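Local coordinates for protein phosphoglycerol transferase GacH (Streptococcus pyogenes MGAS5005, PDB 6DGM) that probably transfers sn-glycerol-1-phosphate onto the rhamnose polysaccharide of the streptococcal cell wall, through a manganese-bearing catalytic domain of the membrane protein, at residues A37-S48 / S198-H209; T75-D83 / K304-F314. All blocks are in the same frame, centred on the assembly; numbering follows the deposited sequence.

In the fold
Both interactions are parallel strand pairs of the same mixed sheet in the sulfatase-like domain, but they sit at different places in it. Interaction 1 is central and buried: inner strands 40-46 and 200-204 are zipped by a regular backbone ladder, beyond which the following loops reach the manganese and the glycerol phosphate. Interaction 2 lies at one margin of the sheet, where the short outermost strand 308-310 meets 77-81 at a 38° angle; it is partly buried, with three direct backbone bonds plus one to a threonine hydroxyl, and waters bridge the segments where direct pairing stops. The centres of interactions 1 and 2 are about 16 Å apart. Helix 89-98 packs on both, and Tyr43 of interaction 1 touches the backbone of Phe314 in interaction 2.

Interaction 1 of 2, residues A37-S48 / S198-H209; sequences ADQTVIYLLSES and SQFFSVITMQNH. With MN (manganese (II) ion), chain C; 1GP (sn-glycerol-1-phosphate), chain D.
Two neighbouring parallel strands at the centre of the alkaline-phosphatase-like sheet, 40-46 and 200-204, pair here and carry the active-site loops at their C-terminal ends. Backbone bonds run in a ladder from Val41 N to Gln199 O through Thr205 N to Leu45 O. Hydroxyls extend it at both ends: Thr40 OG1 accepts from Gln199 N, and Thr205 OG1 takes the N-H of Glu47 at 2.8 Å from Glu47 N. That second bond depends on chi1 of 70°, which sets OG1 between the backbone N and carbonyl carbon of Thr205.

On one side of the sheet Phe200 turns its edge to the face of Tyr43 in a T-shaped stack, centroids 5.1 Å apart and planes at 72°. The Tyr43 hydroxyl goes on to Thr315. On the other side Leu44 CD2 presses on Val203 CG1 at 3.6 Å, and helix 182-192 lies over both residues.

Beyond the strands, Glu47 grips the manganese ion with both carboxylate oxygens, OE1 at 2.2 Å and OE2 at 2.3 Å; Thr89, Asp270, His271 and a ligand phosphate oxygen complete the site. Ser48 OG donates to the anti lone pair of Glu47 OE1, helping to fix the carboxylate's rotation. His209 CB rests against Glu47 CG, while its ring meets the phosphate edge-on, NE2 donating to O4P of sn-glycerol-1-phosphate at 2.9 Å.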
loop_
_atom_site.group_PDB
_atom_site.type_symbol
_atom_site.label_atom_id
_atom_site.label_comp_id
_atom_site.label_asym_id
_atom_site.label_seq_id
_atom_site.Cartn_x
_atom_site.Cartn_y
_atom_site.Cartn_z
ATOM N N ALA A 37 -3.463 17.986 -1.836
ATOM C CA ALA A 37 -2.550 18.681 -0.938
ATOM C C ALA A 37 -3.254 19.340 0.244
ATOM O O ALA A 37 -2.570 19.860 1.131
ATOM C CB ALA A 37 -1.763 19.740 -1.714
ATOM N N ASP A 38 -4.586 19.326 0.284
ATOM C CA ASP A 38 -5.336 19.773 1.452
ATOM C C ASP A 38 -5.588 18.649 2.450
ATOM O O ASP A 38 -6.156 18.894 3.514
ATOM C CB ASP A 38 -6.692 20.359 1.043
ATOM C CG ASP A 38 -6.575 21.645 0.268
ATOM O OD1 ASP A 38 -5.569 22.374 0.424
ATOM O OD2 ASP A 38 -7.522 21.937 -0.481
ATOM N N GLN A 39 -5.201 17.425 2.123
ATOM C CA GLN A 39 -5.415 16.268 2.969
ATOM C C GLN A 39 -4.068 15.820 3.524
ATOM O O GLN A 39 -3.074 15.752 2.789
ATOM C CB GLN A 39 -5.947 15.064 2.168
ATOM C CG GLN A 39 -6.703 15.375 0.905
ATOM C CD GLN A 39 -8.130 15.774 1.170
ATOM O OE1 GLN A 39 -8.770 15.263 2.090
ATOM N NE2 GLN A 39 -8.644 16.692 0.359
ATOM N N THR A 40 -4.043 15.461 4.799
ATOM C CA THR A 40 -2.937 14.676 5.337
ATOM C C THR A 40 -3.232 13.206 5.078
ATOM O O THR A 40 -4.354 12.739 5.279
ATOM C CB THR A 40 -2.747 14.969 6.820
ATOM O OG1 THR A 40 -2.069 16.233 6.933
ATOM C CG2 THR A 40 -1.950 13.877 7.540
ATOM N N VAL A 41 -2.241 12.503 4.567
ATOM C CA VAL A 41 -2.411 11.151 4.057
ATOM C C VAL A 41 -1.385 10.252 4.726
ATOM O O VAL A 41 -0.201 10.611 4.814
ATOM C CB VAL A 41 -2.272 11.112 2.523
ATOM C CG1 VAL A 41 -2.192 9.688 2.062
ATOM C CG2 VAL A 41 -3.464 11.854 1.877
ATOM N N ILE A 42 -1.849 9.104 5.213
ATOM C CA ILE A 42 -1.020 8.111 5.888
ATOM C C ILE A 42 -1.138 6.801 5.119
ATOM O O ILE A 42 -2.234 6.241 5.021
ATOM C CB ILE A 42 -1.458 7.910 7.345
ATOM C CG1 ILE A 42 -1.339 9.217 8.138
ATOM C CG2 ILE A 42 -0.617 6.806 7.982
ATOM C CD1 ILE A 42 -2.155 9.232 9.429
ATOM N N TYR A 43 -0.031 6.325 4.561
ATOM C CA TYR A 43 0.025 5.001 3.950
ATOM C C TYR A 43 0.568 4.060 5.013
ATOM O O TYR A 43 1.701 4.229 5.466
ATOM C CB TYR A 43 0.913 4.977 2.706
ATOM C CG TYR A 43 0.265 5.455 1.425
ATOM C CD1 TYR A 43 -0.891 6.222 1.442
ATOM C CD2 TYR A 43 0.826 5.153 0.193
ATOM C CE1 TYR A 43 -1.472 6.666 0.260
ATOM C CE2 TYR A 43 0.253 5.588 -0.987
ATOM C CZ TYR A 43 -0.887 6.339 -0.954
ATOM O OH TYR A 43 -1.468 6.769 -2.134
ATOM N N LEU A 44 -0.251 3.110 5.440
ATOM C CA LEU A 44 0.034 2.274 6.609
ATOM C C LEU A 44 0.126 0.837 6.115
ATOM O O LEU A 44 -0.894 0.168 5.923
ATOM C CB LEU A 44 -1.077 2.440 7.628
ATOM C CG LEU A 44 -0.800 2.077 9.091
ATOM C CD1 LEU A 44 -0.277 0.660 9.200
ATOM C CD2 LEU A 44 0.170 3.037 9.722
ATOM N N LEU A 45 1.349 0.382 5.861
ATOM C CA LEU A 45 1.626 -1.007 5.513
ATOM C C LEU A 45 1.667 -1.779 6.821
ATOM O O LEU A 45 2.570 -1.580 7.635
ATOM C CB LEU A 45 2.940 -1.089 4.749
ATOM C CG LEU A 45 3.331 -2.451 4.153
ATOM C CD1 LEU A 45 4.514 -2.326 3.192
ATOM C CD2 LEU A 45 3.636 -3.494 5.253
ATOM N N SER A 46 0.678 -2.637 7.027
ATOM C CA SER A 46 0.525 -3.420 8.250
ATOM C C SER A 46 1.126 -4.798 7.967
ATOM O O SER A 46 0.505 -5.643 7.311
ATOM C CB SER A 46 -0.948 -3.497 8.632
ATOM O OG SER A 46 -1.124 -4.178 9.867
ATOM N N GLU A 47 2.355 -4.998 8.428
ATOM C CA GLU A 47 3.147 -6.168 8.084
ATOM C C GLU A 47 2.383 -7.456 8.314
ATOM O O GLU A 47 1.907 -7.728 9.413
ATOM C CB GLU A 47 4.408 -6.137 8.946
ATOM C CG GLU A 47 5.328 -7.364 8.810
ATOM C CD GLU A 47 5.737 -7.620 7.377
ATOM O OE1 GLU A 47 5.374 -8.690 6.856
ATOM O OE2 GLU A 47 6.411 -6.763 6.780
ATOM N N SER A 48 2.286 -8.248 7.264
ATOM C CA SER A 48 1.734 -9.595 7.298
ATOM C C SER A 48 0.273 -9.656 7.720
ATOM O O SER A 48 -0.203 -10.730 8.091
ATOM C CB SER A 48 2.584 -10.512 8.192
ATOM O OG SER A 48 3.854 -10.741 7.622
ATOM N N SER A 198 -0.247 20.042 5.890
ATOM C CA SER A 198 -0.633 18.838 5.161
ATOM C C SER A 198 0.587 17.937 5.072
ATOM O O SER A 198 1.628 18.334 4.521
ATOM C CB SER A 198 -1.140 19.188 3.760
ATOM O OG SER A 198 -2.383 19.859 3.848
ATOM N N GLN A 199 0.463 16.722 5.616
ATOM C CA GLN A 199 1.579 15.809 5.749
ATOM C C GLN A 199 1.311 14.505 5.009
ATOM O O GLN A 199 0.165 14.072 4.853
ATOM C CB GLN A 199 1.841 15.497 7.230
ATOM C CG GLN A 199 2.214 16.712 8.053
ATOM C CD GLN A 199 2.147 16.404 9.536
ATOM O OE1 GLN A 199 1.075 16.106 10.062
ATOM N NE2 GLN A 199 3.288 16.439 10.201
ATOM N N PHE A 200 2.392 13.884 4.550
ATOM C CA PHE A 200 2.341 12.544 3.978
ATOM C C PHE A 200 3.221 11.628 4.810
ATOM O O PHE A 200 4.422 11.881 4.972
ATOM C CB PHE A 200 2.791 12.502 2.518
ATOM C CG PHE A 200 2.802 11.101 1.974
ATOM C CD1 PHE A 200 1.614 10.505 1.599
ATOM C CD2 PHE A 200 3.968 10.369 1.918
ATOM C CE1 PHE A 200 1.595 9.214 1.140
ATOM C CE2 PHE A 200 3.950 9.064 1.470
ATOM C CZ PHE A 200 2.755 8.497 1.079
ATOM N N PHE A 201 2.624 10.559 5.325
ATOM C CA PHE A 201 3.334 9.556 6.104
ATOM C C PHE A 201 3.387 8.258 5.319
ATOM O O PHE A 201 2.364 7.802 4.807
ATOM C CB PHE A 201 2.575 9.250 7.398
ATOM C CG PHE A 201 2.624 10.347 8.436
ATOM C CD1 PHE A 201 1.770 11.441 8.361
ATOM C CD2 PHE A 201 3.482 10.250 9.512
ATOM C CE1 PHE A 201 1.799 12.430 9.334
ATOM C CE2 PHE A 201 3.511 11.212 10.488
ATOM C CZ PHE A 201 2.663 12.319 10.402
ATOM N N SER A 202 4.574 7.658 5.249
ATOM C CA SER A 202 4.738 6.304 4.735
ATOM C C SER A 202 5.218 5.441 5.885
ATOM O O SER A 202 6.350 5.600 6.351
ATOM C CB SER A 202 5.743 6.244 3.591
ATOM O OG SER A 202 5.828 4.896 3.107
ATOM N N VAL A 203 4.370 4.527 6.337
ATOM C CA VAL A 203 4.612 3.758 7.551
ATOM C C VAL A 203 4.674 2.281 7.200
ATOM O O VAL A 203 3.841 1.775 6.439
ATOM C CB VAL A 203 3.496 4.028 8.572
ATOM C CG1 VAL A 203 3.745 3.263 9.847
ATOM C CG2 VAL A 203 3.374 5.525 8.869
ATOM N N ILE A 204 5.656 1.588 7.775
ATOM C CA ILE A 204 5.830 0.155 7.586
ATOM C C ILE A 204 5.981 -0.472 8.970
ATOM O O ILE A 204 7.003 -0.271 9.640
ATOM C CB ILE A 204 7.056 -0.159 6.724
ATOM C CG1 ILE A 204 7.011 0.555 5.365
ATOM C CG2 ILE A 204 7.180 -1.668 6.486
ATOM C CD1 ILE A 204 7.757 1.897 5.362
ATOM N N THR A 205 4.983 -1.235 9.390
ATOM C CA THR A 205 5.027 -1.785 10.739
ATOM C C THR A 205 5.978 -2.975 10.804
ATOM O O THR A 205 6.508 -3.446 9.789
ATOM C CB THR A 205 3.646 -2.186 11.251
ATOM O OG1 THR A 205 3.180 -3.340 10.539
ATOM C CG2 THR A 205 2.652 -1.039 11.116
ATOM N N MET A 206 6.178 -3.475 12.031
ATOM C CA MET A 206 6.976 -4.672 12.248
ATOM C C MET A 206 6.356 -5.692 13.193
ATOM O O MET A 206 6.814 -6.838 13.195
ATOM C CB MET A 206 8.361 -4.298 12.795
ATOM C CG MET A 206 9.414 -4.053 11.752
ATOM S SD MET A 206 9.742 -5.533 10.753
ATOM C CE MET A 206 11.121 -6.284 11.595
ATOM N N GLN A 207 5.349 -5.320 13.987
ATOM C CA GLN A 207 4.888 -6.198 15.060
ATOM C C GLN A 207 4.623 -7.626 14.580
ATOM O O GLN A 207 5.038 -8.593 15.236
ATOM C CB GLN A 207 3.632 -5.637 15.703
ATOM C CG GLN A 207 3.123 -6.479 16.856
ATOM C CD GLN A 207 1.781 -6.011 17.318
ATOM O OE1 GLN A 207 1.670 -4.955 17.927
ATOM N NE2 GLN A 207 0.734 -6.766 16.981
ATOM N N ASN A 208 3.892 -7.784 13.471
ATOM C CA ASN A 208 3.395 -9.091 13.050
ATOM C C ASN A 208 4.303 -9.773 12.036
ATOM O O ASN A 208 3.895 -10.745 11.390
ATOM C CB ASN A 208 1.956 -8.955 12.572
ATOM C CG ASN A 208 1.064 -8.472 13.692
ATOM O OD1 ASN A 208 1.361 -8.747 14.849
ATOM N ND2 ASN A 208 0.033 -7.693 13.382
ATOM N N HIS A 209 5.556 -9.336 11.956
ATOM C CA HIS A 209 6.564 -10.024 11.177
ATOM C C HIS A 209 6.967 -11.328 11.847
ATOM O O HIS A 209 7.078 -11.408 13.069
ATOM C CB HIS A 209 7.801 -9.127 11.061
ATOM C CG HIS A 209 8.734 -9.517 9.958
ATOM N ND1 HIS A 209 9.575 -10.603 10.040
ATOM C CD2 HIS A 209 8.969 -8.949 8.749
ATOM C CE1 HIS A 209 10.282 -10.699 8.927
ATOM N NE2 HIS A 209 9.928 -9.712 8.125
HETATM MN MN MN C . 6.185 -8.024 4.881
HETATM C C3 1GP D . 11.971 -5.360 7.505
HETATM O O3 1GP D . 10.190 -4.551 6.049
HETATM C C2 1GP D . 11.190 -5.574 6.227
HETATM O O2 1GP D . 12.812 -4.209 7.452
HETATM C C1 1GP D . 10.534 -6.947 6.217
HETATM O O1P 1GP D . 10.065 -7.268 4.904
HETATM O O2P 1GP D . 8.150 -9.093 5.176
HETATM O O3P 1GP D . 9.723 -8.894 3.077
HETATM O O4P 1GP D . 10.624 -9.711 5.311
HETATM P P 1GP D . 9.580 -8.788 4.611
HETATM O O HOH W 1 -1.424 17.075 9.409
HETATM O O HOH W 2 0.306 -6.171 10.928
HETATM O O HOH W 3 8.011 -4.898 7.763
#

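Interaction 2 of 2, residues T75-D83 / K304-F314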
loop_
_atom_site.group_PDB
_atom_site.type_symbol
_atom_site.label_atom_id
_atom_site.label_comp_id
_atom_site.label_asym_id
_atom_site.label_seq_id
_atom_site.Cartn_x
_atom_site.Cartn_y
_atom_site.Cartn_z
ATOM N N THR A 75 -16.364 1.995 4.968
ATOM C CA THR A 75 -15.615 2.868 4.081
ATOM C C THR A 75 -15.121 2.036 2.908
ATOM O O THR A 75 -15.266 0.813 2.888
ATOM C CB THR A 75 -14.448 3.526 4.828
ATOM O OG1 THR A 75 -13.925 4.589 4.028
ATOM C CG2 THR A 75 -13.350 2.517 5.155
ATOM N N THR A 76 -14.531 2.717 1.939
ATOM C CA THR A 76 -13.932 2.027 0.802
ATOM C C THR A 76 -12.935 0.997 1.297
ATOM O O THR A 76 -12.018 1.318 2.055
ATOM C CB THR A 76 -13.236 3.058 -0.089
ATOM O OG1 THR A 76 -14.202 4.027 -0.503
ATOM C CG2 THR A 76 -12.588 2.400 -1.308
ATOM N N ALA A 77 -13.117 -0.253 0.881
ATOM C CA ALA A 77 -12.320 -1.332 1.453
ATOM C C ALA A 77 -12.545 -2.605 0.654
ATOM O O ALA A 77 -13.519 -2.728 -0.093
ATOM C CB ALA A 77 -12.691 -1.582 2.919
ATOM N N GLY A 78 -11.645 -3.560 0.843
ATOM C CA GLY A 78 -11.777 -4.821 0.157
ATOM C C GLY A 78 -10.551 -5.685 0.323
ATOM O O GLY A 78 -9.927 -5.708 1.389
ATOM N N LEU A 79 -10.198 -6.384 -0.749
ATOM C CA LEU A 79 -9.023 -7.227 -0.792
ATOM C C LEU A 79 -7.992 -6.617 -1.733
ATOM O O LEU A 79 -8.338 -6.022 -2.758
ATOM C CB LEU A 79 -9.383 -8.627 -1.292
ATOM C CG LEU A 79 -10.486 -9.325 -0.500
ATOM C CD1 LEU A 79 -10.801 -10.679 -1.109
ATOM C CD2 LEU A 79 -10.081 -9.488 0.945
ATOM N N MET A 80 -6.728 -6.776 -1.362
ATOM C CA MET A 80 -5.598 -6.374 -2.180
ATOM C C MET A 80 -4.874 -7.621 -2.665
ATOM O O MET A 80 -4.543 -8.505 -1.863
ATOM C CB MET A 80 -4.617 -5.545 -1.352
ATOM C CG MET A 80 -3.512 -4.915 -2.171
ATOM S SD MET A 80 -2.065 -4.538 -1.181
ATOM C CE MET A 80 -1.318 -6.167 -1.038
ATOM N N GLN A 81 -4.597 -7.675 -3.957
ATOM C CA GLN A 81 -3.766 -8.747 -4.479
ATOM C C GLN A 81 -2.301 -8.427 -4.175
ATOM O O GLN A 81 -1.807 -7.343 -4.514
ATOM C CB GLN A 81 -3.960 -8.926 -5.977
ATOM C CG GLN A 81 -3.187 -10.106 -6.492
ATOM C CD GLN A 81 -3.577 -10.495 -7.881
ATOM O OE1 GLN A 81 -4.661 -11.027 -8.106
ATOM N NE2 GLN A 81 -2.697 -10.218 -8.835
ATOM N N SER A 82 -1.618 -9.353 -3.525
ATOM C CA SER A 82 -0.201 -9.212 -3.236
ATOM C C SER A 82 0.597 -9.987 -4.275
ATOM O O SER A 82 0.139 -11.000 -4.809
ATOM C CB SER A 82 0.113 -9.784 -1.850
ATOM O OG SER A 82 1.494 -9.723 -1.559
ATOM N N ASP A 83 1.819 -9.526 -4.524
ATOM C CA ASP A 83 2.705 -10.179 -5.468
ATOM C C ASP A 83 3.518 -11.311 -4.867
ATOM O O ASP A 83 4.180 -12.023 -5.634
ATOM C CB ASP A 83 3.663 -9.149 -6.072
ATOM C CG ASP A 83 2.930 -8.113 -6.873
ATOM O OD1 ASP A 83 2.461 -8.461 -7.972
ATOM O OD2 ASP A 83 2.758 -6.979 -6.383
ATOM N N LYS A 304 -16.634 3.425 -1.906
ATOM C CA LYS A 304 -16.521 3.139 -3.326
ATOM C C LYS A 304 -16.348 1.637 -3.521
ATOM O O LYS A 304 -15.774 0.943 -2.678
ATOM C CB LYS A 304 -15.309 3.867 -3.909
ATOM C CG LYS A 304 -15.277 5.376 -3.654
ATOM C CD LYS A 304 -16.362 6.087 -4.440
ATOM C CE LYS A 304 -16.301 7.603 -4.230
ATOM N NZ LYS A 304 -17.311 8.321 -5.052
ATOM N N ASN A 305 -16.848 1.136 -4.644
ATOM C CA ASN A 305 -16.900 -0.304 -4.891
ATOM C C ASN A 305 -15.605 -0.734 -5.564
ATOM O O ASN A 305 -15.446 -0.580 -6.779
ATOM C CB ASN A 305 -18.106 -0.628 -5.769
ATOM C CG ASN A 305 -18.246 -2.116 -6.044
ATOM O OD1 ASN A 305 -17.836 -2.946 -5.237
ATOM N ND2 ASN A 305 -18.830 -2.454 -7.178
ATOM N N HIS A 306 -14.685 -1.292 -4.774
ATOM C CA HIS A 306 -13.407 -1.802 -5.274
ATOM C C HIS A 306 -13.058 -3.065 -4.500
ATOM O O HIS A 306 -12.149 -3.074 -3.659
ATOM C CB HIS A 306 -12.304 -0.755 -5.105
ATOM C CG HIS A 306 -12.503 0.465 -5.947
ATOM N ND1 HIS A 306 -12.509 0.425 -7.326
ATOM C CD2 HIS A 306 -12.727 1.756 -5.606
ATOM C CE1 HIS A 306 -12.710 1.643 -7.798
ATOM N NE2 HIS A 306 -12.850 2.468 -6.775
ATOM N N PRO A 307 -13.765 -4.165 -4.766
ATOM C CA PRO A 307 -13.603 -5.356 -3.906
ATOM C C PRO A 307 -12.242 -6.015 -4.005
ATOM O O PRO A 307 -11.841 -6.708 -3.059
ATOM C CB PRO A 307 -14.710 -6.306 -4.378
ATOM C CG PRO A 307 -15.097 -5.806 -5.757
ATOM C CD PRO A 307 -14.849 -4.319 -5.754
ATOM N N LEU A 308 -11.528 -5.829 -5.113
ATOM C CA LEU A 308 -10.242 -6.484 -5.332
ATOM C C LEU A 308 -9.408 -5.540 -6.184
ATOM O O LEU A 308 -9.745 -5.279 -7.349
ATOM C CB LEU A 308 -10.443 -7.820 -6.041
ATOM C CG LEU A 308 -9.194 -8.535 -6.552
ATOM C CD1 LEU A 308 -8.202 -8.730 -5.450
ATOM C CD2 LEU A 308 -9.582 -9.862 -7.181
ATOM N N ILE A 309 -8.315 -5.038 -5.613
ATOM C CA ILE A 309 -7.416 -4.137 -6.318
ATOM C C ILE A 309 -5.983 -4.556 -6.019
ATOM O O ILE A 309 -5.727 -5.460 -5.224
ATOM C CB ILE A 309 -7.654 -2.662 -5.957
ATOM C CG1 ILE A 309 -7.340 -2.391 -4.487
ATOM C CG2 ILE A 309 -9.112 -2.263 -6.296
ATOM C CD1 ILE A 309 -7.621 -0.941 -4.087
ATOM N N ASN A 310 -5.051 -3.899 -6.693
ATOM C CA ASN A 310 -3.628 -4.140 -6.520
ATOM C C ASN A 310 -3.031 -3.040 -5.659
ATOM O O ASN A 310 -3.593 -1.954 -5.533
ATOM C CB ASN A 310 -2.964 -4.079 -7.897
ATOM C CG ASN A 310 -1.742 -4.955 -7.995
ATOM O OD1 ASN A 310 -1.744 -6.106 -7.545
ATOM N ND2 ASN A 310 -0.680 -4.416 -8.592
ATOM N N SER A 311 -1.854 -3.321 -5.086
ATOM C CA SER A 311 -1.172 -2.304 -4.285
ATOM C C SER A 311 -0.896 -1.039 -5.100
ATOM O O SER A 311 -0.922 0.075 -4.562
ATOM C CB SER A 311 0.137 -2.856 -3.712
ATOM O OG SER A 311 1.071 -3.271 -4.713
ATOM N N SER A 312 -0.626 -1.194 -6.397
ATOM C CA SER A 312 -0.328 -0.065 -7.262
ATOM C C SER A 312 -1.532 0.834 -7.497
ATOM O O SER A 312 -1.359 1.954 -7.982
ATOM C CB SER A 312 0.206 -0.582 -8.603
ATOM O OG SER A 312 -0.712 -1.492 -9.170
ATOM N N ASP A 313 -2.741 0.370 -7.171
ATOM C CA ASP A 313 -3.965 1.113 -7.387
ATOM C C ASP A 313 -4.318 2.056 -6.242
ATOM O O ASP A 313 -5.286 2.805 -6.363
ATOM C CB ASP A 313 -5.152 0.143 -7.534
ATOM C CG ASP A 313 -5.123 -0.670 -8.811
ATOM O OD1 ASP A 313 -4.726 -0.135 -9.872
ATOM O OD2 ASP A 313 -5.511 -1.861 -8.736
ATOM N N PHE A 314 -3.584 2.011 -5.117
ATOM C CA PHE A 314 -4.050 2.719 -3.933
ATOM C C PHE A 314 -4.137 4.223 -4.162
ATOM O O PHE A 314 -5.086 4.860 -3.698
ATOM C CB PHE A 314 -3.164 2.432 -2.727
ATOM C CG PHE A 314 -3.398 1.074 -2.096
ATOM C CD1 PHE A 314 -4.631 0.443 -2.135
ATOM C CD2 PHE A 314 -2.367 0.437 -1.455
ATOM C CE1 PHE A 314 -4.805 -0.812 -1.541
ATOM C CE2 PHE A 314 -2.535 -0.806 -0.866
ATOM C CZ PHE A 314 -3.745 -1.421 -0.896
HETATM O O HOH W 4 -15.707 -0.661 -0.581
HETATM O O HOH W 5 -15.266 -2.813 -2.279
HETATM O O HOH W 6 0.507 -5.876 -5.032
#
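Met80 and Phe314 make a Met-aromatic contact: the two side chains cross at about a right angle, and Met80 SD lies 3.6 Å from Phe314 CZ, oblique to the ring. With CG anti to the backbone N (chi1 -172°) and a bend at chi3, the Met80 chain also passes Ser311, whose CB lies 3.8 Å from Met80 SD. Tyr268 and Tyr293 meet the same phenylalanine ring, making this the aromatic side of the strand pair.

On the reverse side Leu308 leans across, its CD1 coming within 4.3 Å of Leu79 CB. Between these layers the backbones bond in parallel: Pro307 O receives Leu79 N, Leu79 O receives Ile309 N, and Ile309 O receives Gln81 N at 2.8 Å.

Farther back Thr76 OG1 accepts the backbone N-H of Lys304, 2.9 Å from Lys304 N; His321 also bonds to this hydroxyl. Two waters link Ala77 to Lys304 O and His306 N; a third joins Gln81 O, Ser311 OG and Asp83 OD2, the last also held by Gln95 of helix 89-98. Asp313 OD2 turns back to hold Asn310 N. The arrangement is a short parallel edge strand, 308-310, closing one margin of the mixed sheet in this sulfatase-like fold and leading through the turn at 311-313 into helix 314-321.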